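Local coordinates for protein rhamnosidase B (Bacillus sp., PDB 2OKX) that probably hydrolyses terminal alpha-L-rhamnose residues from rhamnosides, as a glycoside hydrolase of family 78, at residues E902-L907 and H912-W917; H555-C560 and Y588-E593; G537-R540 and L546-T549; D823-Y828 and C896-A901. All blocks are in the same frame, centred on the assembly; numbering follows the deposited sequence. Where two conformers were deposited one is given.

Contact 1. Residues E902-L907 and H912-W917; sequences EGVVPL and HIAVSW
Val915 O is approached by two groups of the facing strand. Gly903 N donates to Val915 O at 2.9 Å, nearly in line with the carbonyl bond, and Glu902 CA adds a CA-H...O contact to Val915 O at 3.1 Å. Val915 N returns a bond to Gly903 O at 3.0 Å, which makes Gly903 and Val915 a hydrogen-bonded pair. Val905 and Ile913 form the next such pair; its shorter bond runs from Ile913 N to Val905 O at 2.8 Å. The side chains sort by face. On one face Val904 CG1 stands over the His912 ring in a CH-pi contact, 3.9 Å from the ring centroid. Val904 CG1 is anti to the backbone N (chi1 179°), which leaves Val904 CG2 4.1 Å from Ala914 CB. On the other face Val905 and Ile913 lie side by side and also touch Val879. Beyond the strand end, Leu907 crosses Ile913 at about a right angle, with Leu907 CD2 3.6 Å from Ile913 CG1. Glu902 OE1 is in a salt bridge with Arg540, and a water lies between Glu902 OE2 and Trp917 O. The strands form an antiparallel beta hairpin, in register over Glu902-Pro906 and His912-Ser916, within a mixed sheet that strand 538-541 extends at one edge.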
loop_
_atom_site.group_PDB
_atom_site.type_symbol
_atom_site.label_atom_id
_atom_site.label_comp_id
_atom_site.label_asym_id
_atom_site.label_seq_id
_atom_site.Cartn_x
_atom_site.Cartn_y
_atom_site.Cartn_z
ATOM N N GLU A 902 20.838 -11.299 22.988
ATOM C CA GLU A 902 21.234 -12.374 22.094
ATOM C C GLU A 902 20.410 -12.283 20.819
ATOM O O GLU A 902 19.305 -11.745 20.818
ATOM C CB GLU A 902 21.045 -13.729 22.777
ATOM C CG GLU A 902 19.648 -13.971 23.307
ATOM C CD GLU A 902 19.634 -14.991 24.423
ATOM O OE1 GLU A 902 18.859 -15.965 24.325
ATOM O OE2 GLU A 902 20.397 -14.815 25.403
ATOM N N GLY A 903 20.959 -12.790 19.726
ATOM C CA GLY A 903 20.238 -12.719 18.476
ATOM C C GLY A 903 20.965 -13.471 17.389
ATOM O O GLY A 903 22.036 -14.043 17.617
ATOM N N VAL A 904 20.375 -13.444 16.203
ATOM C CA VAL A 904 20.906 -14.134 15.045
ATOM C C VAL A 904 20.668 -13.269 13.819
ATOM O O VAL A 904 19.579 -12.720 13.638
ATOM C CB VAL A 904 20.178 -15.483 14.849
ATOM C CG1 VAL A 904 20.726 -16.212 13.618
ATOM C CG2 VAL A 904 20.327 -16.336 16.105
ATOM N N VAL A 905 21.698 -13.136 12.991
ATOM C CA VAL A 905 21.605 -12.363 11.761
ATOM C C VAL A 905 21.880 -13.347 10.630
ATOM O O VAL A 905 22.924 -14.000 10.606
ATOM C CB VAL A 905 22.658 -11.228 11.719
ATOM C CG1 VAL A 905 22.557 -10.458 10.408
ATOM C CG2 VAL A 905 22.447 -10.285 12.897
ATOM N N PRO A 906 20.925 -13.506 9.708
ATOM C CA PRO A 906 21.165 -14.444 8.610
ATOM C C PRO A 906 22.187 -13.875 7.632
ATOM O O PRO A 906 22.396 -12.669 7.584
ATOM C CB PRO A 906 19.776 -14.630 7.996
ATOM C CG PRO A 906 19.069 -13.353 8.318
ATOM C CD PRO A 906 19.531 -13.023 9.713
ATOM N N LEU A 907 22.833 -14.750 6.870
ATOM C CA LEU A 907 23.838 -14.325 5.901
ATOM C C LEU A 907 23.337 -14.584 4.487
ATOM O O LEU A 907 22.737 -15.621 4.214
ATOM C CB LEU A 907 25.142 -15.085 6.133
ATOM C CG LEU A 907 25.832 -14.850 7.478
ATOM C CD1 LEU A 907 26.856 -15.935 7.712
ATOM C CD2 LEU A 907 26.475 -13.469 7.502
ATOM N N HIS A 912 24.460 -18.266 9.276
ATOM C CA HIS A 912 24.126 -17.083 10.054
ATOM C C HIS A 912 25.206 -16.709 11.053
ATOM O O HIS A 912 26.183 -17.436 11.236
ATOM C CB HIS A 912 22.811 -17.301 10.809
ATOM C CG HIS A 912 22.874 -18.395 11.827
ATOM N ND1 HIS A 912 23.981 -18.607 12.622
ATOM C CD2 HIS A 912 21.963 -19.326 12.196
ATOM C CE1 HIS A 912 23.750 -19.623 13.435
ATOM N NE2 HIS A 912 22.532 -20.076 13.197
ATOM N N ILE A 913 25.007 -15.558 11.687
ATOM C CA ILE A 913 25.906 -15.059 12.715
ATOM C C ILE A 913 25.056 -15.051 13.988
ATOM O O ILE A 913 24.054 -14.341 14.055
ATOM C CB ILE A 913 26.353 -13.607 12.439
ATOM C CG1 ILE A 913 27.006 -13.493 11.056
ATOM C CG2 ILE A 913 27.334 -13.162 13.516
ATOM C CD1 ILE A 913 28.320 -14.227 10.925
ATOM N N ALA A 914 25.426 -15.855 14.977
ATOM C CA ALA A 914 24.676 -15.890 16.228
ATOM C C ALA A 914 25.546 -15.281 17.318
ATOM O O ALA A 914 26.720 -15.629 17.454
ATOM C CB ALA A 914 24.299 -17.322 16.587
ATOM N N VAL A 915 24.975 -14.356 18.082
ATOM C CA VAL A 915 25.717 -13.695 19.148
ATOM C C VAL A 915 24.904 -13.610 20.433
ATOM O O VAL A 915 23.709 -13.331 20.408
ATOM C CB VAL A 915 26.111 -12.255 18.743
ATOM C CG1 VAL A 915 26.689 -11.507 19.939
ATOM C CG2 VAL A 915 27.119 -12.292 17.601
ATOM N N SER A 916 25.555 -13.866 21.559
ATOM C CA SER A 916 24.882 -13.749 22.843
ATOM C C SER A 916 25.887 -13.208 23.845
ATOM O O SER A 916 27.076 -13.541 23.785
ATOM C CB SER A 916 24.361 -15.107 23.319
ATOM O OG SER A 916 25.425 -15.964 23.697
ATOM N N TRP A 917 25.422 -12.349 24.745
ATOM C CA TRP A 917 26.294 -11.816 25.774
ATOM C C TRP A 917 25.507 -11.434 27.012
ATOM O O TRP A 917 24.299 -11.212 26.952
ATOM C CB TRP A 917 27.117 -10.607 25.274
ATOM C CG TRP A 917 26.373 -9.514 24.541
ATOM C CD1 TRP A 917 26.425 -9.248 23.198
ATOM C CD2 TRP A 917 25.538 -8.497 25.115
ATOM N NE1 TRP A 917 25.683 -8.127 22.904
ATOM C CE2 TRP A 917 25.127 -7.647 24.061
ATOM C CE3 TRP A 917 25.095 -8.221 26.417
ATOM C CZ2 TRP A 917 24.295 -6.539 24.269
ATOM C CZ3 TRP A 917 24.264 -7.119 26.624
ATOM C CH2 TRP A 917 23.874 -6.294 25.555
HETATM O O HOH W 1 22.584 -13.620 26.543
#

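Contact 2. Residues H555-C560 and Y588-E593; sequences HTTRLC and YYVFGE
Two helices of the alpha barrel come together near their C-terminal ends, where Phe591 of 588-593 packs on Thr557 and Arg558 of helix 544-559. The ring of Phe591 does most of the touching. Thr557 CG2 lies at the ring edge, near its plane, 3.9 Å from Phe591 CE2. This methyl is anti to the backbone N of Thr557, which turns OG1 away to bond Ser553 O one helical turn back. Arg558 meets the ring with its backbone and the base of its side chain: Arg558 CB lies 3.7 Å from Phe591 CZ. Val590 CG2 covers one face of the Phe591 ring, toward the rim, and also makes a loose contact with Thr557 CG2 at 4.5 Å. An alanine in place of Phe591 would probably open a gap between the helices and leave the Thr557 methyl and the Arg558 CB without their main partner across the contact. In the conformer given, Arg558 NH2 bonds His555 ND1 at 3.0 Å and Arg558 NH1 pairs with Glu535, but a second conformer makes this doubtful. The contact is therefore apolar and depends on shape; the hydroxyl of Thr557 is bonded within its own helix, and the guanidinium group of Arg558 probably finds its partners elsewhere.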
loop_
_atom_site.group_PDB
_atom_site.type_symbol
_atom_site.label_atom_id
_atom_site.label_comp_id
_atom_site.label_asym_id
_atom_site.label_seq_id
_atom_site.Cartn_x
_atom_site.Cartn_y
_atom_site.Cartn_z
ATOM N N HIS A 555 7.144 -7.946 12.507
ATOM C CA HIS A 555 5.830 -8.206 11.926
ATOM C C HIS A 555 5.474 -7.175 10.853
ATOM O O HIS A 555 4.925 -7.520 9.808
ATOM C CB HIS A 555 4.754 -8.221 13.013
ATOM C CG HIS A 555 3.436 -8.739 12.534
ATOM N ND1 HIS A 555 3.299 -9.972 11.934
ATOM C CD2 HIS A 555 2.200 -8.186 12.543
ATOM C CE1 HIS A 555 2.036 -10.155 11.592
ATOM N NE2 HIS A 555 1.348 -9.087 11.951
ATOM N N THR A 556 5.793 -5.912 11.110
ATOM C CA THR A 556 5.502 -4.847 10.154
ATOM C C THR A 556 6.223 -5.116 8.829
ATOM O O THR A 556 5.655 -4.963 7.748
ATOM C CB THR A 556 5.976 -3.479 10.678
ATOM O OG1 THR A 556 5.381 -3.224 11.955
ATOM C CG2 THR A 556 5.583 -2.366 9.702
ATOM N N THR A 557 7.485 -5.514 8.932
ATOM C CA THR A 557 8.301 -5.794 7.756
ATOM C C THR A 557 7.717 -6.948 6.955
ATOM O O THR A 557 7.638 -6.883 5.734
ATOM C CB THR A 557 9.745 -6.113 8.180
ATOM O OG1 THR A 557 10.252 -5.015 8.947
ATOM C CG2 THR A 557 10.640 -6.329 6.951
ATOM N N ARG A 558 7.301 -7.998 7.652
ATOM C CA ARG A 558 6.698 -9.161 7.013
ATOM C C ARG A 558 5.481 -8.749 6.181
ATOM O O ARG A 558 5.372 -9.104 5.006
ATOM C CB ARG A 558 6.295 -10.173 8.089
ATOM C CG ARG A 558 5.656 -11.462 7.599
ATOM C CD ARG A 558 5.770 -12.517 8.696
ATOM N NE ARG A 558 5.434 -11.965 10.009
ATOM C CZ ARG A 558 5.918 -12.422 11.161
ATOM N NH1 ARG A 558 6.766 -13.442 11.164
ATOM N NH2 ARG A 558 5.566 -11.853 12.307
ATOM N N LEU A 559 4.573 -7.991 6.789
ATOM C CA LEU A 559 3.354 -7.571 6.103
ATOM C C LEU A 559 3.576 -6.578 4.968
ATOM O O LEU A 559 2.702 -6.397 4.115
ATOM C CB LEU A 559 2.356 -6.984 7.105
ATOM C CG LEU A 559 1.876 -7.887 8.241
ATOM C CD1 LEU A 559 0.782 -7.150 8.997
ATOM C CD2 LEU A 559 1.346 -9.218 7.699
ATOM N N CYS A 560 4.734 -5.929 4.959
ATOM C CA CYS A 560 5.053 -4.971 3.914
ATOM C C CYS A 560 5.961 -5.587 2.861
ATOM O O CYS A 560 6.646 -4.877 2.127
ATOM C CB CYS A 560 5.710 -3.725 4.505
ATOM S SG CYS A 560 4.559 -2.715 5.460
ATOM N N TYR A 588 17.196 -7.506 6.006
ATOM C CA TYR A 588 18.483 -8.202 6.077
ATOM C C TYR A 588 18.718 -8.778 7.468
ATOM O O TYR A 588 19.256 -9.878 7.621
ATOM C CB TYR A 588 19.642 -7.244 5.732
ATOM C CG TYR A 588 19.670 -6.749 4.301
ATOM C CD1 TYR A 588 20.183 -5.489 3.996
ATOM C CD2 TYR A 588 19.186 -7.532 3.253
ATOM C CE1 TYR A 588 20.209 -5.014 2.692
ATOM C CE2 TYR A 588 19.211 -7.067 1.934
ATOM C CZ TYR A 588 19.720 -5.804 1.664
ATOM O OH TYR A 588 19.709 -5.310 0.379
ATOM N N TYR A 589 18.323 -8.031 8.493
ATOM C CA TYR A 589 18.538 -8.503 9.852
ATOM C C TYR A 589 17.477 -9.440 10.414
ATOM O O TYR A 589 17.801 -10.326 11.203
ATOM C CB TYR A 589 18.734 -7.315 10.800
ATOM C CG TYR A 589 20.166 -6.809 10.831
ATOM C CD1 TYR A 589 20.727 -6.179 9.723
ATOM C CD2 TYR A 589 20.968 -6.996 11.960
ATOM C CE1 TYR A 589 22.058 -5.748 9.732
ATOM C CE2 TYR A 589 22.300 -6.566 11.981
ATOM C CZ TYR A 589 22.835 -5.946 10.864
ATOM O OH TYR A 589 24.144 -5.518 10.875
ATOM N N VAL A 590 16.222 -9.274 10.010
ATOM C CA VAL A 590 15.172 -10.136 10.551
ATOM C C VAL A 590 14.779 -11.338 9.692
ATOM O O VAL A 590 14.320 -12.348 10.228
ATOM C CB VAL A 590 13.899 -9.321 10.882
ATOM C CG1 VAL A 590 14.269 -8.115 11.742
ATOM C CG2 VAL A 590 13.197 -8.892 9.614
ATOM N N PHE A 591 14.961 -11.241 8.375
ATOM C CA PHE A 591 14.610 -12.345 7.477
ATOM C C PHE A 591 15.768 -12.843 6.609
ATOM O O PHE A 591 15.953 -14.051 6.456
ATOM C CB PHE A 591 13.441 -11.945 6.572
ATOM C CG PHE A 591 12.186 -11.610 7.320
ATOM C CD1 PHE A 591 11.658 -12.497 8.248
ATOM C CD2 PHE A 591 11.530 -10.403 7.094
ATOM C CE1 PHE A 591 10.492 -12.192 8.945
ATOM C CE2 PHE A 591 10.363 -10.086 7.785
ATOM C CZ PHE A 591 9.844 -10.983 8.712
ATOM N N GLY A 592 16.523 -11.913 6.031
ATOM C CA GLY A 592 17.662 -12.277 5.197
ATOM C C GLY A 592 17.384 -12.497 3.717
ATOM O O GLY A 592 18.221 -13.057 3.005
ATOM N N GLU A 593 16.225 -12.064 3.232
ATOM C CA GLU A 593 15.911 -12.259 1.823
ATOM C C GLU A 593 16.621 -11.234 0.946
ATOM O O GLU A 593 16.835 -10.088 1.354
ATOM C CB GLU A 593 14.393 -12.202 1.605
ATOM C CG GLU A 593 13.626 -13.319 2.325
ATOM C CD GLU A 593 14.172 -14.710 2.017
ATOM O OE1 GLU A 593 14.240 -15.090 0.833
ATOM O OE2 GLU A 593 14.538 -15.433 2.963
#

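Contact 3. Residues G537-R540 and L546-T549; sequences GSFR and LNAT
The side chains of Phe539 and Asn547 cross at about a right angle, with ring and amide planes 71° apart. A short turn here links strand 538-541, at the edge of the mixed sheet, to helix 544-559 of the alpha barrel. Asn547 OD1 approaches the ring obliquely, 4.1 Å from Phe539 CE2. Further partners of this ring are Trp550, whose ring meets it with planes at about 35°, and Leu872 of helix 868-876. Asn547 does the joining. Its CG is anti to the carbonyl carbon (chi1 -68°), and the amide swings back toward the strand, where Asn547 OD1 lies 3.4 Å from Arg540 CA. The same oxygen accepts a hydrogen bond from Cys541 N, which ties the first turns of the helix to the end of the strand. Arg540 takes part through its backbone and CB, while its guanidinium group leads away to a salt bridge with Glu902. A water links the two backbones: it donates to Phe539 O at 2.6 Å and, over a longer distance, to Asn547 O at 3.2 Å.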
loop_
_atom_site.group_PDB
_atom_site.type_symbol
_atom_site.label_atom_id
_atom_site.label_comp_id
_atom_site.label_asym_id
_atom_site.label_seq_id
_atom_site.Cartn_x
_atom_site.Cartn_y
_atom_site.Cartn_z
ATOM N N GLY A 537 16.094 -14.540 11.518
ATOM C CA GLY A 537 16.826 -13.567 12.306
ATOM C C GLY A 537 16.141 -13.437 13.651
ATOM O O GLY A 537 14.972 -13.801 13.787
ATOM N N SER A 538 16.850 -12.935 14.655
ATOM C CA SER A 538 16.234 -12.770 15.965
ATOM C C SER A 538 16.979 -11.804 16.867
ATOM O O SER A 538 18.140 -11.453 16.620
ATOM C CB SER A 538 16.102 -14.126 16.680
ATOM O OG SER A 538 17.366 -14.698 16.965
ATOM N N PHE A 539 16.281 -11.371 17.911
ATOM C CA PHE A 539 16.842 -10.476 18.909
ATOM C C PHE A 539 15.995 -10.502 20.171
ATOM O O PHE A 539 14.771 -10.403 20.104
ATOM C CB PHE A 539 16.902 -9.034 18.405
ATOM C CG PHE A 539 17.374 -8.058 19.453
ATOM C CD1 PHE A 539 18.731 -7.796 19.622
ATOM C CD2 PHE A 539 16.461 -7.459 20.326
ATOM C CE1 PHE A 539 19.172 -6.957 20.648
ATOM C CE2 PHE A 539 16.890 -6.624 21.352
ATOM C CZ PHE A 539 18.248 -6.371 21.517
ATOM N N ARG A 540 16.655 -10.653 21.314
ATOM C CA ARG A 540 15.988 -10.625 22.617
ATOM C C ARG A 540 16.997 -10.064 23.602
ATOM O O ARG A 540 18.197 -10.306 23.463
ATOM C CB ARG A 540 15.570 -12.023 23.091
ATOM C CG ARG A 540 14.522 -12.707 22.242
ATOM C CD ARG A 540 14.085 -14.032 22.868
ATOM N NE ARG A 540 15.205 -14.768 23.455
ATOM C CZ ARG A 540 15.449 -14.832 24.763
ATOM N NH1 ARG A 540 16.487 -15.514 25.221
ATOM N NH2 ARG A 540 14.640 -14.224 25.616
ATOM N N LEU A 546 12.000 -3.355 24.771
ATOM C CA LEU A 546 12.764 -3.410 23.533
ATOM C C LEU A 546 12.424 -4.685 22.761
ATOM O O LEU A 546 12.327 -4.655 21.539
ATOM C CB LEU A 546 14.266 -3.344 23.826
ATOM C CG LEU A 546 14.744 -1.979 24.341
ATOM C CD1 LEU A 546 16.256 -2.028 24.634
ATOM C CD2 LEU A 546 14.443 -0.907 23.298
ATOM N N ASN A 547 12.238 -5.796 23.471
ATOM C CA ASN A 547 11.888 -7.058 22.815
ATOM C C ASN A 547 10.578 -6.912 22.051
ATOM O O ASN A 547 10.435 -7.419 20.936
ATOM C CB ASN A 547 11.728 -8.189 23.828
ATOM C CG ASN A 547 13.033 -8.570 24.477
ATOM O OD1 ASN A 547 14.106 -8.207 23.989
ATOM N ND2 ASN A 547 12.954 -9.311 25.579
ATOM N N ALA A 548 9.623 -6.219 22.662
ATOM C CA ALA A 548 8.327 -6.013 22.030
ATOM C C ALA A 548 8.447 -5.090 20.821
ATOM O O ALA A 548 7.752 -5.281 19.828
ATOM C CB ALA A 548 7.336 -5.436 23.042
ATOM N N THR A 549 9.326 -4.089 20.893
ATOM C CA THR A 549 9.484 -3.173 19.773
ATOM C C THR A 549 10.096 -3.924 18.599
ATOM O O THR A 549 9.771 -3.646 17.445
ATOM C CB THR A 549 10.375 -1.938 20.118
ATOM O OG1 THR A 549 11.737 -2.347 20.296
ATOM C CG2 THR A 549 9.880 -1.256 21.394
HETATM O O HOH W 2 12.218 -10.019 20.700
#

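Contact 4. Residues D823-Y828 and C896-A901; sequences DIRRNY and CDLTWA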
loop_
_atom_site.group_PDB
_atom_site.type_symbol
_atom_site.label_atom_id
_atom_site.label_comp_id
_atom_site.label_asym_id
_atom_site.label_seq_id
_atom_site.Cartn_x
_atom_site.Cartn_y
_atom_site.Cartn_z
ATOM N N ASP A 823 15.202 6.637 23.081
ATOM C CA ASP A 823 14.290 7.202 22.095
ATOM C C ASP A 823 13.349 6.096 21.616
ATOM O O ASP A 823 12.140 6.300 21.497
ATOM C CB ASP A 823 15.059 7.774 20.901
ATOM C CG ASP A 823 14.187 8.655 20.018
ATOM O OD1 ASP A 823 14.077 9.866 20.307
ATOM O OD2 ASP A 823 13.600 8.136 19.044
ATOM N N ILE A 824 13.911 4.922 21.337
ATOM C CA ILE A 824 13.107 3.796 20.889
ATOM C C ILE A 824 12.074 3.454 21.960
ATOM O O ILE A 824 10.890 3.285 21.662
ATOM C CB ILE A 824 13.999 2.562 20.590
ATOM C CG1 ILE A 824 14.812 2.815 19.318
ATOM C CG2 ILE A 824 13.143 1.307 20.428
ATOM C CD1 ILE A 824 15.853 1.749 19.025
ATOM N N ARG A 825 12.520 3.366 23.209
ATOM C CA ARG A 825 11.619 3.054 24.314
ATOM C C ARG A 825 10.442 4.027 24.369
ATOM O O ARG A 825 9.295 3.611 24.498
ATOM C CB ARG A 825 12.373 3.101 25.643
ATOM C CG ARG A 825 13.303 1.919 25.863
ATOM C CD ARG A 825 14.381 2.230 26.881
ATOM N NE ARG A 825 15.174 1.043 27.188
ATOM C CZ ARG A 825 16.443 1.067 27.580
ATOM N NH1 ARG A 825 17.083 2.223 27.710
ATOM N NH2 ARG A 825 17.067 -0.070 27.853
ATOM N N ARG A 826 10.733 5.317 24.263
ATOM C CA ARG A 826 9.692 6.335 24.323
ATOM C C ARG A 826 8.761 6.318 23.119
ATOM O O ARG A 826 7.539 6.215 23.263
ATOM C CB ARG A 826 10.320 7.728 24.462
ATOM C CG ARG A 826 9.320 8.872 24.294
ATOM C CD ARG A 826 9.913 10.242 24.633
ATOM N NE ARG A 826 11.211 10.479 24.004
ATOM C CZ ARG A 826 12.378 10.186 24.568
ATOM N NH1 ARG A 826 12.410 9.646 25.779
ATOM N NH2 ARG A 826 13.512 10.429 23.924
ATOM N N ASN A 827 9.346 6.405 21.932
ATOM C CA ASN A 827 8.567 6.466 20.707
ATOM C C ASN A 827 7.857 5.207 20.254
ATOM O O ASN A 827 6.737 5.278 19.749
ATOM C CB ASN A 827 9.434 7.030 19.587
ATOM C CG ASN A 827 9.699 8.507 19.773
ATOM O OD1 ASN A 827 8.773 9.272 20.044
ATOM N ND2 ASN A 827 10.953 8.919 19.634
ATOM N N TYR A 828 8.492 4.055 20.417
ATOM C CA TYR A 828 7.833 2.824 20.029
ATOM C C TYR A 828 7.002 2.348 21.213
ATOM O O TYR A 828 5.988 1.669 21.041
ATOM C CB TYR A 828 8.868 1.788 19.591
ATOM C CG TYR A 828 9.462 2.128 18.242
ATOM C CD1 TYR A 828 8.934 1.584 17.068
ATOM C CD2 TYR A 828 10.521 3.037 18.129
ATOM C CE1 TYR A 828 9.443 1.938 15.816
ATOM C CE2 TYR A 828 11.034 3.397 16.886
ATOM C CZ TYR A 828 10.492 2.845 15.736
ATOM O OH TYR A 828 10.996 3.196 14.504
ATOM N N CYS A 896 24.874 -0.758 26.706
ATOM C CA CYS A 896 24.206 0.396 27.294
ATOM C C CYS A 896 23.766 -0.019 28.692
ATOM O O CYS A 896 24.600 -0.424 29.503
ATOM C CB CYS A 896 22.997 0.808 26.446
ATOM S SG CYS A 896 23.434 1.284 24.767
ATOM N N ASP A 897 22.469 0.054 28.980
ATOM C CA ASP A 897 21.988 -0.329 30.309
ATOM C C ASP A 897 21.390 -1.729 30.391
ATOM O O ASP A 897 20.726 -2.068 31.371
ATOM C CB ASP A 897 20.967 0.694 30.826
ATOM C CG ASP A 897 19.809 0.920 29.859
ATOM O OD1 ASP A 897 18.998 1.829 30.135
ATOM O OD2 ASP A 897 19.704 0.205 28.835
ATOM N N LEU A 898 21.632 -2.547 29.371
ATOM C CA LEU A 898 21.109 -3.912 29.341
ATOM C C LEU A 898 22.033 -4.878 30.089
ATOM O O LEU A 898 23.243 -4.650 30.169
ATOM C CB LEU A 898 20.962 -4.372 27.889
ATOM C CG LEU A 898 20.096 -3.490 26.983
ATOM C CD1 LEU A 898 20.111 -4.045 25.562
ATOM C CD2 LEU A 898 18.662 -3.436 27.531
ATOM N N THR A 899 21.472 -5.953 30.639
ATOM C CA THR A 899 22.293 -6.927 31.359
ATOM C C THR A 899 22.653 -8.113 30.468
ATOM O O THR A 899 23.634 -8.816 30.721
ATOM C CB THR A 899 21.597 -7.429 32.639
ATOM O OG1 THR A 899 20.305 -7.954 32.318
ATOM C CG2 THR A 899 21.446 -6.290 33.631
ATOM N N TRP A 900 21.857 -8.329 29.426
ATOM C CA TRP A 900 22.111 -9.409 28.475
ATOM C C TRP A 900 21.342 -9.180 27.186
ATOM O O TRP A 900 20.393 -8.399 27.146
ATOM C CB TRP A 900 21.733 -10.784 29.054
ATOM C CG TRP A 900 20.270 -10.959 29.402
ATOM C CD1 TRP A 900 19.679 -10.707 30.607
ATOM C CD2 TRP A 900 19.220 -11.394 28.524
ATOM N NE1 TRP A 900 18.327 -10.956 30.536
ATOM C CE2 TRP A 900 18.017 -11.377 29.269
ATOM C CE3 TRP A 900 19.178 -11.793 27.181
ATOM C CZ2 TRP A 900 16.783 -11.743 28.716
ATOM C CZ3 TRP A 900 17.944 -12.160 26.627
ATOM C CH2 TRP A 900 16.768 -12.130 27.395
ATOM N N ALA A 901 21.781 -9.849 26.126
ATOM C CA ALA A 901 21.129 -9.761 24.824
ATOM C C ALA A 901 21.636 -10.906 23.967
ATOM O O ALA A 901 22.727 -11.437 24.198
ATOM C CB ALA A 901 21.437 -8.431 24.153
#
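An extended chain from CG to NE carries the guanidinium group of Arg825 out from helix 817-833 to Asp897. The carboxylate comes to meet it because CG of Asp897 sits between its own backbone N and carbonyl carbon (chi1 54°). The two side chains arrive from opposite directions and form a salt bridge with two unequal arms. Arg825 NH2 donates to Asp897 OD2 at 2.8 Å, with an N-H...O angle of 171°. This oxygen lies at the edge of the guanidinium group, almost in its plane, and is met on the syn side, somewhat out of the carboxylate plane. The second arm, from Arg825 NH1 to Asp897 OD1, is weak at 3.1 Å. The 52° between the planes of the two groups is consistent with one good arm and one weak one. Leu898 CD2 also lies at the guanidinium edge, 3.7 Å from Arg825 NH2. Two more acids share the cation: Asp543 pairs with NE, and Asp822 of the same helix pairs with NH1. A leucine in place of Arg825 would probably leave Asp897 without its salt-bridge partner here and the three carboxylates without the positive charge they share. The contact ties the barrel helix 817-833 to the loop leading into strand 900-906 mainly by charge. Bonds to Asp897, Asp543 and Asp822 probably hold the guanidinium group in one rotation, and its charge probably offsets part of theirs.

Overall arrangement
Contacts 1, 3 and 4 gather around one mixed sheet, in which strand 900-906 lies between 538-541 and 912-921. Contact 1 joins two neighbouring strands of it by backbone bonds. Contact 3 joins its edge strand to helix 544-559, and contact 4 reaches the lead-in to strand 900-906 from helix 817-833. Contact 2 is the most buried and the nearest to the chain centre; it shares helix 544-559 with contact 3. Its chemistry is apolar, whereas contact 4, partly exposed, rests on charge. Contacts 1 and 3 are also tied by a probable hydrogen bond between Val904 O and Ser538 N. Pro906 of contact 1 packs on the backbone of 588-593, so sheet and barrel meet there too.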